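Local coordinates for protein periplasmic beta-glucosidase (PDB 6R5T) that probably hydrolyses terminal, non-reducing beta-D-glucosyl residues of its substrates in the periplasm, releasing beta-D-glucose, as a glycoside hydrolase of family 3, at residues Ser106-Ala111 with Pro168-Ala173; Pro125-Thr130 with Pro206-Ala211; Asp440-Tyr445 with Gly478-Met483; Leu517-Pro522 with Met565-Ser570. The protein carries 1 engineered substitution. All blocks are in the same frame, centred on the assembly; numbering follows the deposited sequence.

Interaction 1 (Ser106-Ala111 with Pro168-Ala173); sequences SARISA and PDSIMA
With CG trans to its own backbone N (chi1 180°) and the chain then bent at chi2 and chi3, Arg108 brings its guanidinium to Asp169, while the first torsion of Ile171 (chi1 65°) sets CG1 between N and the carbonyl carbon, facing Ala111. The two residues on the helix side belong to helix 100-116 of the TIM-barrel-like N-terminal domain; their partners lie on the loop that runs into the parallel barrel strand 172-178. Arg108 works end-on: NH1 and NH2 both donate to the single backbone oxygen of Asp169, NH1 to O at 2.9 Å and NH2 to O at 3.0 Å. That oxygen sits at the guanidinium edge, only 2° out of its plane, and both nitrogens arrive from the same face of the carbonyl. A third nitrogen, NE, donates to the backbone O of Ala159 on helix 146-161, so the group is held at two places and its rotation is fixed. The carboxylate of Asp169 adds charge alone: Arg108 NH1 and Asp169 OD2 are 4.0 Å apart, a long salt bridge, with the oxygen well out of the guanidinium plane. Three residues further along the helix, at Ala111, the contact turns apolar. Ile171 lays its CG1-CD1 arm alongside Ala111, and Ala111 CB stands 3.9 Å from Ile171 CG1, with CD1 of the same isoleucine equally near Ala111 CA.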
loop_
_atom_site.group_PDB
_atom_site.type_symbol
_atom_site.label_atom_id
_atom_site.label_comp_id
_atom_site.label_asym_id
_atom_site.label_seq_id
_atom_site.Cartn_x
_atom_site.Cartn_y
_atom_site.Cartn_z
ATOM N N SER A 106 -7.599 27.342 18.251
ATOM C CA SER A 106 -8.388 27.217 17.005
ATOM C C SER A 106 -9.709 26.522 17.351
ATOM O O SER A 106 -10.759 26.960 16.857
ATOM C CB SER A 106 -7.621 26.480 15.871
ATOM O OG SER A 106 -7.505 25.104 16.147
ATOM N N ALA A 107 -9.662 25.474 18.179
ATOM C CA ALA A 107 -10.864 24.688 18.523
ATOM C C ALA A 107 -11.796 25.537 19.404
ATOM O O ALA A 107 -13.017 25.497 19.233
ATOM C CB ALA A 107 -10.467 23.427 19.249
ATOM N N ARG A 108 -11.220 26.241 20.346
ATOM C CA ARG A 108 -12.019 27.086 21.292
ATOM C C ARG A 108 -12.783 28.136 20.498
ATOM O O ARG A 108 -14.010 28.309 20.712
ATOM C CB ARG A 108 -11.134 27.750 22.342
ATOM C CG ARG A 108 -11.918 28.630 23.318
ATOM C CD ARG A 108 -12.413 27.861 24.542
ATOM N NE ARG A 108 -13.402 26.806 24.324
ATOM C CZ ARG A 108 -14.718 26.967 24.100
ATOM N NH1 ARG A 108 -15.284 28.177 24.054
ATOM N NH2 ARG A 108 -15.478 25.893 23.955
ATOM N N ILE A 109 -12.105 28.859 19.629
ATOM C CA ILE A 109 -12.755 29.902 18.819
ATOM C C ILE A 109 -13.783 29.251 17.910
ATOM O O ILE A 109 -14.881 29.820 17.683
ATOM C CB ILE A 109 -11.711 30.702 18.027
ATOM C CG1 ILE A 109 -10.812 31.491 18.979
ATOM C CG2 ILE A 109 -12.352 31.546 16.964
ATOM C CD1 ILE A 109 -11.485 32.623 19.675
ATOM N N SER A 110 -13.465 28.101 17.319
ATOM C CA SER A 110 -14.444 27.406 16.451
ATOM C C SER A 110 -15.731 27.126 17.258
ATOM O O SER A 110 -16.817 27.298 16.774
ATOM C CB SER A 110 -13.879 26.076 15.957
ATOM O OG SER A 110 -12.762 26.270 15.091
ATOM N N ALA A 111 -15.561 26.625 18.462
ATOM C CA ALA A 111 -16.703 26.246 19.332
ATOM C C ALA A 111 -17.475 27.508 19.725
ATOM O O ALA A 111 -18.713 27.490 19.685
ATOM C CB ALA A 111 -16.208 25.536 20.548
ATOM N N PRO A 168 -23.017 27.827 27.135
ATOM C CA PRO A 168 -23.438 28.308 25.842
ATOM C C PRO A 168 -22.293 28.533 24.852
ATOM O O PRO A 168 -22.602 28.746 23.732
ATOM C CB PRO A 168 -24.115 29.664 26.097
ATOM C CG PRO A 168 -24.189 29.821 27.598
ATOM C CD PRO A 168 -23.289 28.791 28.224
ATOM N N ASP A 169 -21.032 28.512 25.287
ATOM C CA ASP A 169 -19.918 28.655 24.334
ATOM C C ASP A 169 -19.195 27.302 24.170
ATOM O O ASP A 169 -18.058 27.320 23.675
ATOM C CB ASP A 169 -18.983 29.773 24.771
ATOM C CG ASP A 169 -18.370 29.600 26.145
ATOM O OD1 ASP A 169 -18.772 28.679 26.919
ATOM O OD2 ASP A 169 -17.487 30.413 26.452
ATOM N N SER A 170 -19.792 26.207 24.612
ATOM C CA SER A 170 -19.277 24.826 24.426
ATOM C C SER A 170 -20.047 24.187 23.279
ATOM O O SER A 170 -21.246 24.464 23.094
ATOM C CB SER A 170 -19.404 23.991 25.670
ATOM O OG SER A 170 -18.522 24.433 26.693
ATOM N N ILE A 171 -19.420 23.210 22.619
ATOM C CA ILE A 171 -20.091 22.257 21.710
ATOM C C ILE A 171 -19.585 20.874 22.078
ATOM O O ILE A 171 -18.426 20.708 22.572
ATOM C CB ILE A 171 -19.878 22.558 20.223
ATOM C CG1 ILE A 171 -18.394 22.392 19.822
ATOM C CG2 ILE A 171 -20.439 23.925 19.878
ATOM C CD1 ILE A 171 -18.102 22.702 18.379
ATOM N N MET A 172 -20.365 19.865 21.748
ATOM C CA MET A 172 -19.945 18.466 21.929
ATOM C C MET A 172 -19.067 18.051 20.743
ATOM O O MET A 172 -19.341 18.441 19.602
ATOM C CB MET A 172 -21.161 17.537 21.977
ATOM C CG MET A 172 -20.793 16.105 22.114
ATOM S SD MET A 172 -22.245 15.015 22.453
ATOM C CE MET A 172 -22.645 15.571 24.109
ATOM N N ALA A 173 -18.015 17.308 21.033
ATOM C CA ALA A 173 -17.097 16.761 20.004
ATOM C C ALA A 173 -17.651 15.374 19.628
ATOM O O ALA A 173 -17.889 14.543 20.518
ATOM C CB ALA A 173 -15.708 16.614 20.539
#

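Interaction 2 (Pro125-Thr130 with Pro206-Ala211); sequences PMVDIT and PPYKAA
Tyr208 OH is gripped from several directions: it donates to Asp128 OD1 at a very short 2.5 Å, accepts from a water at 2.9 Å, and also meets the backbone N of Leu180. Tyr208 CG stands anti to its carbonyl carbon (chi1 -50°), from where the ring runs out to Asp128. The aspartate oxygen lies in the plane of the phenol ring, at its edge, yet the hydroxyl meets OD1 on the anti side and 23° out of the carboxylate plane. The same water accepts from Ile129 N, linking the tyrosine to the backbone of the 125-130 loop. Here the start of helix 206-213 packs against the loop that follows strand 121-122, within the barrel-like N-terminal domain of the family 3 fold. Val127 CG2 reaches the ring obliquely, 3.6 Å from Tyr208 CD1. Pro207 packs on the same valine, its CB 3.7 Å from Val127 CG2, while Ile129 CD1 brushes the CG of that proline. The second carboxylate oxygen of Asp128, OD2, bonds to ND1 of His177, a residue lining the glycan pocket. The chemistry therefore suggests a second-shell role: with one oxygen tied to Tyr208, Asp128 is held in orientation toward that histidine and may polarise its ring.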
loop_
_atom_site.group_PDB
_atom_site.type_symbol
_atom_site.label_atom_id
_atom_site.label_comp_id
_atom_site.label_asym_id
_atom_site.label_seq_id
_atom_site.Cartn_x
_atom_site.Cartn_y
_atom_site.Cartn_z
ATOM N N PRO A 125 -12.998 16.214 16.529
ATOM C CA PRO A 125 -11.875 16.235 15.576
ATOM C C PRO A 125 -11.812 14.959 14.714
ATOM O O PRO A 125 -12.243 13.898 15.107
ATOM C CB PRO A 125 -10.682 16.275 16.510
ATOM C CG PRO A 125 -11.117 15.509 17.720
ATOM C CD PRO A 125 -12.564 15.905 17.885
ATOM N N MET A 126 -11.230 15.112 13.536
ATOM C CA MET A 126 -10.784 13.976 12.716
ATOM C C MET A 126 -9.398 13.575 13.172
ATOM O O MET A 126 -8.511 14.412 13.143
ATOM C CB MET A 126 -10.798 14.400 11.239
ATOM C CG MET A 126 -10.520 13.267 10.254
ATOM S SD MET A 126 -8.773 12.938 10.096
ATOM C CE MET A 126 -8.727 12.175 8.456
ATOM N N VAL A 127 -9.238 12.345 13.624
ATOM C CA VAL A 127 -7.986 11.864 14.254
ATOM C C VAL A 127 -7.484 10.586 13.606
ATOM O O VAL A 127 -6.741 9.823 14.268
ATOM C CB VAL A 127 -8.207 11.709 15.761
ATOM C CG1 VAL A 127 -8.670 13.044 16.343
ATOM C CG2 VAL A 127 -9.180 10.613 16.152
ATOM N N ASP A 128 -7.815 10.383 12.340
ATOM C CA ASP A 128 -7.332 9.204 11.603
ATOM C C ASP A 128 -5.842 9.382 11.294
ATOM O O ASP A 128 -5.469 10.419 10.765
ATOM C CB ASP A 128 -8.129 9.014 10.334
ATOM C CG ASP A 128 -9.634 9.038 10.508
ATOM O OD1 ASP A 128 -10.092 8.444 11.476
ATOM O OD2 ASP A 128 -10.288 9.616 9.663
ATOM N N ILE A 129 -4.993 8.401 11.639
ATOM C CA ILE A 129 -3.576 8.382 11.223
ATOM C C ILE A 129 -3.527 8.260 9.709
ATOM O O ILE A 129 -4.218 7.404 9.118
ATOM C CB ILE A 129 -2.893 7.186 11.914
ATOM C CG1 ILE A 129 -2.860 7.446 13.416
ATOM C CG2 ILE A 129 -1.529 6.857 11.375
ATOM C CD1 ILE A 129 -2.036 8.616 13.813
ATOM N N THR A 130 -2.618 9.015 9.088
ATOM C CA THR A 130 -2.444 8.978 7.619
ATOM C C THR A 130 -0.982 8.736 7.234
ATOM O O THR A 130 -0.132 9.537 7.551
ATOM C CB THR A 130 -2.955 10.243 6.943
ATOM O OG1 THR A 130 -2.266 11.369 7.501
ATOM C CG2 THR A 130 -4.459 10.360 7.146
ATOM N N PRO A 206 -5.072 4.481 19.119
ATOM C CA PRO A 206 -4.874 5.398 20.239
ATOM C C PRO A 206 -5.486 6.792 20.113
ATOM O O PRO A 206 -5.972 7.311 21.145
ATOM C CB PRO A 206 -3.361 5.436 20.449
ATOM C CG PRO A 206 -2.935 4.071 20.005
ATOM C CD PRO A 206 -3.809 3.761 18.809
ATOM N N PRO A 207 -5.541 7.454 18.931
ATOM C CA PRO A 207 -6.177 8.772 18.882
ATOM C C PRO A 207 -7.676 8.778 19.214
ATOM O O PRO A 207 -8.147 9.714 19.851
ATOM C CB PRO A 207 -5.943 9.251 17.457
ATOM C CG PRO A 207 -4.687 8.470 17.072
ATOM C CD PRO A 207 -4.859 7.094 17.676
ATOM N N TYR A 208 -8.357 7.711 18.842
ATOM C CA TYR A 208 -9.802 7.625 19.170
ATOM C C TYR A 208 -9.955 7.406 20.667
ATOM O O TYR A 208 -10.817 8.060 21.276
ATOM C CB TYR A 208 -10.522 6.534 18.394
ATOM C CG TYR A 208 -10.275 6.547 16.918
ATOM C CD1 TYR A 208 -10.863 7.450 16.055
ATOM C CD2 TYR A 208 -9.489 5.569 16.375
ATOM C CE1 TYR A 208 -10.565 7.458 14.701
ATOM C CE2 TYR A 208 -9.208 5.529 15.021
ATOM C CZ TYR A 208 -9.739 6.472 14.172
ATOM O OH TYR A 208 -9.484 6.406 12.818
ATOM N N LYS A 209 -9.118 6.551 21.250
ATOM C CA LYS A 209 -9.149 6.346 22.704
ATOM C C LYS A 209 -8.817 7.646 23.435
ATOM O O LYS A 209 -9.409 7.914 24.504
ATOM C CB LYS A 209 -8.214 5.206 23.105
ATOM C CG LYS A 209 -8.314 4.855 24.574
ATOM C CD LYS A 209 -7.511 3.655 24.917
ATOM C CE LYS A 209 -7.869 3.159 26.297
ATOM N NZ LYS A 209 -7.510 4.146 27.337
ATOM N N ALA A 210 -7.862 8.440 22.947
ATOM C CA ALA A 210 -7.513 9.722 23.587
ATOM C C ALA A 210 -8.736 10.638 23.602
ATOM O O ALA A 210 -8.948 11.380 24.610
ATOM C CB ALA A 210 -6.414 10.392 22.796
ATOM N N ALA A 211 -9.524 10.642 22.523
ATOM C CA ALA A 211 -10.725 11.484 22.465
ATOM C C ALA A 211 -11.737 10.977 23.521
ATOM O O ALA A 211 -12.324 11.793 24.226
ATOM C CB ALA A 211 -11.315 11.478 21.085
HETATM O O HOH W 1 -6.713 5.780 12.544
#

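Interaction 3 (Asp440-Tyr445 with Gly478-Met483); sequences DYLNSY and GESQGM
Leu442 spreads its two methyl groups over the turn at 480-483. Leu442 CD2 presses on the backbone of Gly482, lying 3.5 Å from its C atom, whereas Leu442 CD1 touches Ser480 OG and, at 3.7 Å, Met483 CE. Gly482 has no side chain, which lets the leucine branch come down onto the peptide; a CB there would point into the same space, 3.3 Å from Leu442 CD2. Met483 crosses the leucine at a slant, its chain stretched out beyond CG (chi2 180°, chi3 -175°) so that the terminal methyl arrives at CD1 while its CG lies near CD2. The leucine sits in the last turn of helix 436-442, and its partners follow the end of strand 472-478 in the mixed sheet of the family 3 C-terminal domain, so helix end and strand-exit loop are joined by apolar packing, with no hydrogen bond between them. The turn itself is closed by Met483 N donating to Ser480 O at 2.9 Å. At the margin Tyr441 turns a ring edge to Gly482 O, with CE2 4.1 Å away, while its OH bonds to Ser488 OG. Phe600 of the second subunit stacks on the Tyr441 ring and also packs on Met483.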
loop_
_atom_site.group_PDB
_atom_site.type_symbol
_atom_site.label_atom_id
_atom_site.label_comp_id
_atom_site.label_asym_id
_atom_site.label_seq_id
_atom_site.Cartn_x
_atom_site.Cartn_y
_atom_site.Cartn_z
ATOM N N ASP A 440 -12.807 19.533 -15.148
ATOM C CA ASP A 440 -14.216 19.069 -15.156
ATOM C C ASP A 440 -14.584 18.446 -13.807
ATOM O O ASP A 440 -15.665 18.730 -13.239
ATOM C CB ASP A 440 -14.483 18.047 -16.248
ATOM C CG ASP A 440 -14.305 18.601 -17.655
ATOM O OD1 ASP A 440 -14.329 19.843 -17.818
ATOM O OD2 ASP A 440 -14.151 17.731 -18.556
ATOM N N TYR A 441 -13.679 17.640 -13.268
ATOM C CA TYR A 441 -13.874 17.071 -11.930
ATOM C C TYR A 441 -14.004 18.195 -10.872
ATOM O O TYR A 441 -14.910 18.168 -10.014
ATOM C CB TYR A 441 -12.666 16.195 -11.616
ATOM C CG TYR A 441 -12.741 15.631 -10.245
ATOM C CD1 TYR A 441 -13.508 14.494 -10.006
ATOM C CD2 TYR A 441 -12.048 16.218 -9.214
ATOM C CE1 TYR A 441 -13.584 13.964 -8.725
ATOM C CE2 TYR A 441 -12.141 15.720 -7.935
ATOM C CZ TYR A 441 -12.888 14.578 -7.713
ATOM O OH TYR A 441 -12.934 14.024 -6.481
ATOM N N LEU A 442 -13.065 19.138 -10.856
ATOM C CA LEU A 442 -13.007 20.158 -9.792
ATOM C C LEU A 442 -14.211 21.111 -9.845
ATOM O O LEU A 442 -14.572 21.671 -8.805
ATOM C CB LEU A 442 -11.702 20.935 -9.886
ATOM C CG LEU A 442 -10.466 20.081 -9.612
ATOM C CD1 LEU A 442 -9.282 20.889 -10.040
ATOM C CD2 LEU A 442 -10.420 19.640 -8.133
ATOM N N ASN A 443 -14.790 21.294 -11.021
ATOM C CA ASN A 443 -16.006 22.132 -11.166
ATOM C C ASN A 443 -17.290 21.297 -11.166
ATOM O O ASN A 443 -18.350 21.881 -11.427
ATOM C CB ASN A 443 -15.853 23.042 -12.387
ATOM C CG ASN A 443 -14.999 24.246 -12.078
ATOM O OD1 ASN A 443 -14.957 24.717 -10.932
ATOM N ND2 ASN A 443 -14.270 24.714 -13.064
ATOM N N SER A 444 -17.225 20.018 -10.830
ATOM C CA SER A 444 -18.395 19.126 -10.635
ATOM C C SER A 444 -19.050 19.527 -9.306
ATOM O O SER A 444 -18.355 19.594 -8.261
ATOM C CB SER A 444 -18.015 17.642 -10.640
ATOM O OG SER A 444 -17.651 17.259 -11.946
ATOM N N TYR A 445 -20.361 19.701 -9.348
ATOM C CA TYR A 445 -21.279 20.058 -8.233
ATOM C C TYR A 445 -21.339 21.554 -7.988
ATOM O O TYR A 445 -22.433 22.078 -7.923
ATOM C CB TYR A 445 -20.943 19.380 -6.902
ATOM C CG TYR A 445 -21.349 17.944 -6.872
ATOM C CD1 TYR A 445 -22.664 17.562 -6.668
ATOM C CD2 TYR A 445 -20.398 16.963 -7.086
ATOM C CE1 TYR A 445 -23.021 16.221 -6.682
ATOM C CE2 TYR A 445 -20.741 15.620 -7.080
ATOM C CZ TYR A 445 -22.049 15.248 -6.869
ATOM O OH TYR A 445 -22.356 13.911 -6.860
ATOM N N GLY A 478 0.335 25.172 -6.407
ATOM C CA GLY A 478 0.089 23.907 -5.707
ATOM C C GLY A 478 -1.292 23.386 -6.051
ATOM O O GLY A 478 -1.714 23.474 -7.195
ATOM N N GLU A 479 -2.013 22.888 -5.068
ATOM C CA GLU A 479 -3.325 22.242 -5.273
ATOM C C GLU A 479 -4.442 23.234 -5.013
ATOM O O GLU A 479 -4.308 24.100 -4.158
ATOM C CB GLU A 479 -3.521 21.043 -4.325
ATOM C CG GLU A 479 -2.494 19.952 -4.473
ATOM C CD GLU A 479 -2.748 18.816 -3.468
ATOM O OE1 GLU A 479 -3.068 19.117 -2.300
ATOM O OE2 GLU A 479 -2.608 17.618 -3.883
ATOM N N SER A 480 -5.537 23.117 -5.734
ATOM C CA SER A 480 -6.803 23.715 -5.323
ATOM C C SER A 480 -7.423 22.841 -4.236
ATOM O O SER A 480 -7.061 21.655 -4.089
ATOM C CB SER A 480 -7.724 23.925 -6.506
ATOM O OG SER A 480 -8.128 22.682 -7.063
ATOM N N GLN A 481 -8.305 23.434 -3.422
ATOM C CA GLN A 481 -8.739 22.714 -2.203
ATOM C C GLN A 481 -9.567 21.486 -2.609
ATOM O O GLN A 481 -9.580 20.523 -1.849
ATOM C CB GLN A 481 -9.451 23.658 -1.229
ATOM C CG GLN A 481 -10.655 24.363 -1.802
ATOM C CD GLN A 481 -11.898 23.552 -2.017
ATOM O OE1 GLN A 481 -12.233 22.676 -1.228
ATOM N NE2 GLN A 481 -12.604 23.847 -3.106
ATOM N N GLY A 482 -10.218 21.501 -3.766
ATOM C CA GLY A 482 -10.990 20.320 -4.202
ATOM C C GLY A 482 -10.100 19.168 -4.640
ATOM O O GLY A 482 -10.661 18.076 -4.938
ATOM N N MET A 483 -8.777 19.360 -4.695
ATOM C CA MET A 483 -7.844 18.236 -4.978
ATOM C C MET A 483 -7.520 17.505 -3.687
ATOM O O MET A 483 -6.968 16.409 -3.777
ATOM C CB MET A 483 -6.530 18.705 -5.576
ATOM C CG MET A 483 -6.723 19.343 -6.940
ATOM S SD MET A 483 -5.149 19.891 -7.627
ATOM C CE MET A 483 -5.696 20.708 -9.123
#

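Interaction 4 (Leu517-Pro522 with Met565-Ser570); sequences LMNGRP and MSFPRS
Pro522 lies over one face of the Phe567 ring, its CA 3.7 Å from the centroid and 12° off the ring normal, a CH-pi contact in which a backbone carbon, not the tip of the pyrrolidine, occupies the centre. The proline CB leans toward the ring margin, 3.6 Å from Phe567 CD1, and also meets Pro568 CD. Further round the pyrrolidine, CG and CD rest on Met565, whose long chain crosses the proline ring at about a right angle. The methionine's first torsion (chi1 -167°) turns CG away from the backbone N, and the extended remainder brings the sulfur alongside, Pro522 CG to Met565 SD being 3.7 Å. Pro522 is thus held among three side chains, and the contact contains no hydrogen bond between the segments. Within the proline's own loop, Asn519 ND2 donates to Arg521 O at 2.8 Å, nearly straight at 167° though the nitrogen stands above the carbonyl plane, and it also reaches Glu537 OE1. In the family 3 C-terminal domain, the proline loop leaves strand 513-518, Phe567 touches Glu537 on the adjoining strand 534-537, and the Met565 segment belongs to the long connection between helix 545-553 and strand 619-626.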
loop_
_atom_site.group_PDB
_atom_site.type_symbol
_atom_site.label_atom_id
_atom_site.label_comp_id
_atom_site.label_asym_id
_atom_site.label_seq_id
_atom_site.Cartn_x
_atom_site.Cartn_y
_atom_site.Cartn_z
ATOM N N LEU A 517 3.608 27.530 -1.448
ATOM C CA LEU A 517 2.883 26.304 -1.811
ATOM C C LEU A 517 1.571 26.262 -1.027
ATOM O O LEU A 517 1.591 26.471 0.217
ATOM C CB LEU A 517 3.714 25.111 -1.353
ATOM C CG LEU A 517 5.046 24.839 -2.026
ATOM C CD1 LEU A 517 5.583 23.510 -1.470
ATOM C CD2 LEU A 517 4.918 24.819 -3.533
ATOM N N MET A 518 0.482 25.976 -1.716
ATOM C CA MET A 518 -0.797 25.622 -1.062
ATOM C C MET A 518 -1.065 24.182 -1.457
ATOM O O MET A 518 -0.859 23.777 -2.620
ATOM C CB MET A 518 -1.956 26.521 -1.459
ATOM C CG MET A 518 -1.701 27.910 -1.171
ATOM S SD MET A 518 -3.316 28.776 -1.099
ATOM C CE MET A 518 -2.607 30.411 -1.101
ATOM N N ASN A 519 -1.589 23.430 -0.522
ATOM C CA ASN A 519 -1.802 21.995 -0.763
ATOM C C ASN A 519 -2.393 21.386 0.503
ATOM O O ASN A 519 -2.204 21.941 1.617
ATOM C CB ASN A 519 -0.496 21.241 -1.044
ATOM C CG ASN A 519 0.648 21.552 -0.112
ATOM O OD1 ASN A 519 1.083 22.728 -0.040
ATOM N ND2 ASN A 519 1.176 20.559 0.588
ATOM N N GLY A 520 -3.056 20.237 0.334
ATOM C CA GLY A 520 -3.717 19.580 1.468
ATOM C C GLY A 520 -3.110 18.241 1.792
ATOM O O GLY A 520 -3.666 17.506 2.608
ATOM N N ARG A 521 -1.974 17.913 1.198
ATOM C CA ARG A 521 -1.316 16.607 1.381
ATOM C C ARG A 521 0.161 16.858 1.109
ATOM O O ARG A 521 0.519 17.829 0.447
ATOM C CB ARG A 521 -1.814 15.579 0.377
ATOM C CG ARG A 521 -1.671 16.006 -1.080
ATOM C CD ARG A 521 -1.777 14.901 -2.109
ATOM N NE ARG A 521 -3.035 14.157 -2.055
ATOM C CZ ARG A 521 -4.200 14.555 -2.504
ATOM N NH1 ARG A 521 -5.248 13.756 -2.451
ATOM N NH2 ARG A 521 -4.348 15.758 -3.020
ATOM N N PRO A 522 1.031 15.965 1.553
ATOM C CA PRO A 522 2.405 15.982 1.068
ATOM C C PRO A 522 2.480 16.022 -0.469
ATOM O O PRO A 522 1.723 15.323 -1.119
ATOM C CB PRO A 522 2.996 14.676 1.601
ATOM C CG PRO A 522 2.159 14.413 2.841
ATOM C CD PRO A 522 0.767 14.819 2.443
ATOM N N MET A 565 3.982 14.999 8.621
ATOM C CA MET A 565 3.853 13.861 7.675
ATOM C C MET A 565 5.051 13.956 6.744
ATOM O O MET A 565 5.434 15.068 6.315
ATOM C CB MET A 565 2.530 13.981 6.938
ATOM C CG MET A 565 2.135 12.744 6.169
ATOM S SD MET A 565 0.385 12.868 5.695
ATOM C CE MET A 565 0.274 11.381 4.708
ATOM N N SER A 566 5.649 12.823 6.473
ATOM C CA SER A 566 6.850 12.680 5.608
ATOM C C SER A 566 6.461 13.056 4.175
ATOM O O SER A 566 5.358 12.701 3.739
ATOM C CB SER A 566 7.297 11.253 5.703
ATOM O OG SER A 566 7.786 10.983 7.005
ATOM N N PHE A 567 7.325 13.765 3.438
ATOM C CA PHE A 567 7.047 14.133 2.036
ATOM C C PHE A 567 7.791 13.160 1.141
ATOM O O PHE A 567 9.031 13.167 1.139
ATOM C CB PHE A 567 7.456 15.569 1.742
ATOM C CG PHE A 567 6.424 16.603 2.112
ATOM C CD1 PHE A 567 5.665 16.521 3.260
ATOM C CD2 PHE A 567 6.234 17.713 1.304
ATOM C CE1 PHE A 567 4.710 17.477 3.587
ATOM C CE2 PHE A 567 5.323 18.695 1.671
ATOM C CZ PHE A 567 4.533 18.578 2.782
ATOM N N PRO A 568 7.077 12.292 0.405
ATOM C CA PRO A 568 7.730 11.292 -0.411
ATOM C C PRO A 568 8.430 11.995 -1.561
ATOM O O PRO A 568 7.929 13.004 -2.026
ATOM C CB PRO A 568 6.609 10.422 -0.990
ATOM C CG PRO A 568 5.399 10.753 -0.161
ATOM C CD PRO A 568 5.598 12.170 0.336
ATOM N N ARG A 569 9.473 11.360 -2.098
ATOM C CA ARG A 569 10.115 11.877 -3.344
ATOM C C ARG A 569 9.160 11.696 -4.519
ATOM O O ARG A 569 9.211 12.517 -5.458
ATOM C CB ARG A 569 11.458 11.206 -3.602
ATOM C CG ARG A 569 12.476 11.571 -2.550
ATOM C CD ARG A 569 13.732 10.763 -2.757
ATOM N NE ARG A 569 14.654 10.967 -1.662
ATOM C CZ ARG A 569 15.498 11.981 -1.543
ATOM N NH1 ARG A 569 15.593 12.888 -2.481
ATOM N NH2 ARG A 569 16.271 12.038 -0.477
ATOM N N SER A 570 8.324 10.664 -4.519
ATOM C CA SER A 570 7.327 10.466 -5.574
ATOM C C SER A 570 6.238 9.542 -5.053
ATOM O O SER A 570 6.444 8.846 -4.060
ATOM C CB SER A 570 7.941 9.895 -6.834
ATOM O OG SER A 570 8.339 8.552 -6.604
#

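In the fold
The touching residues are buried except in interaction 1, where the exposed Asp169 and partly exposed Arg108 bring charge to its edge. Interactions 1 and 2 share the N-terminal domain, alternate along the chain and meet where Ala173 packs on Pro125. Both combine a polar grip with apolar packing, whereas interactions 3 and 4, in the C-terminal domain, are apolar across their segments, each with one segment at the end of a neighbouring strand, 472-478 or 513-518. A salt bridge of Glu479 with Arg521 joins these two contacts. Thr130 against Met565 connects interactions 2 and 4 across the domains, and the second subunit packs on Tyr441 and Met483 of interaction 3 and, at its edge, on Ser570 of interaction 4.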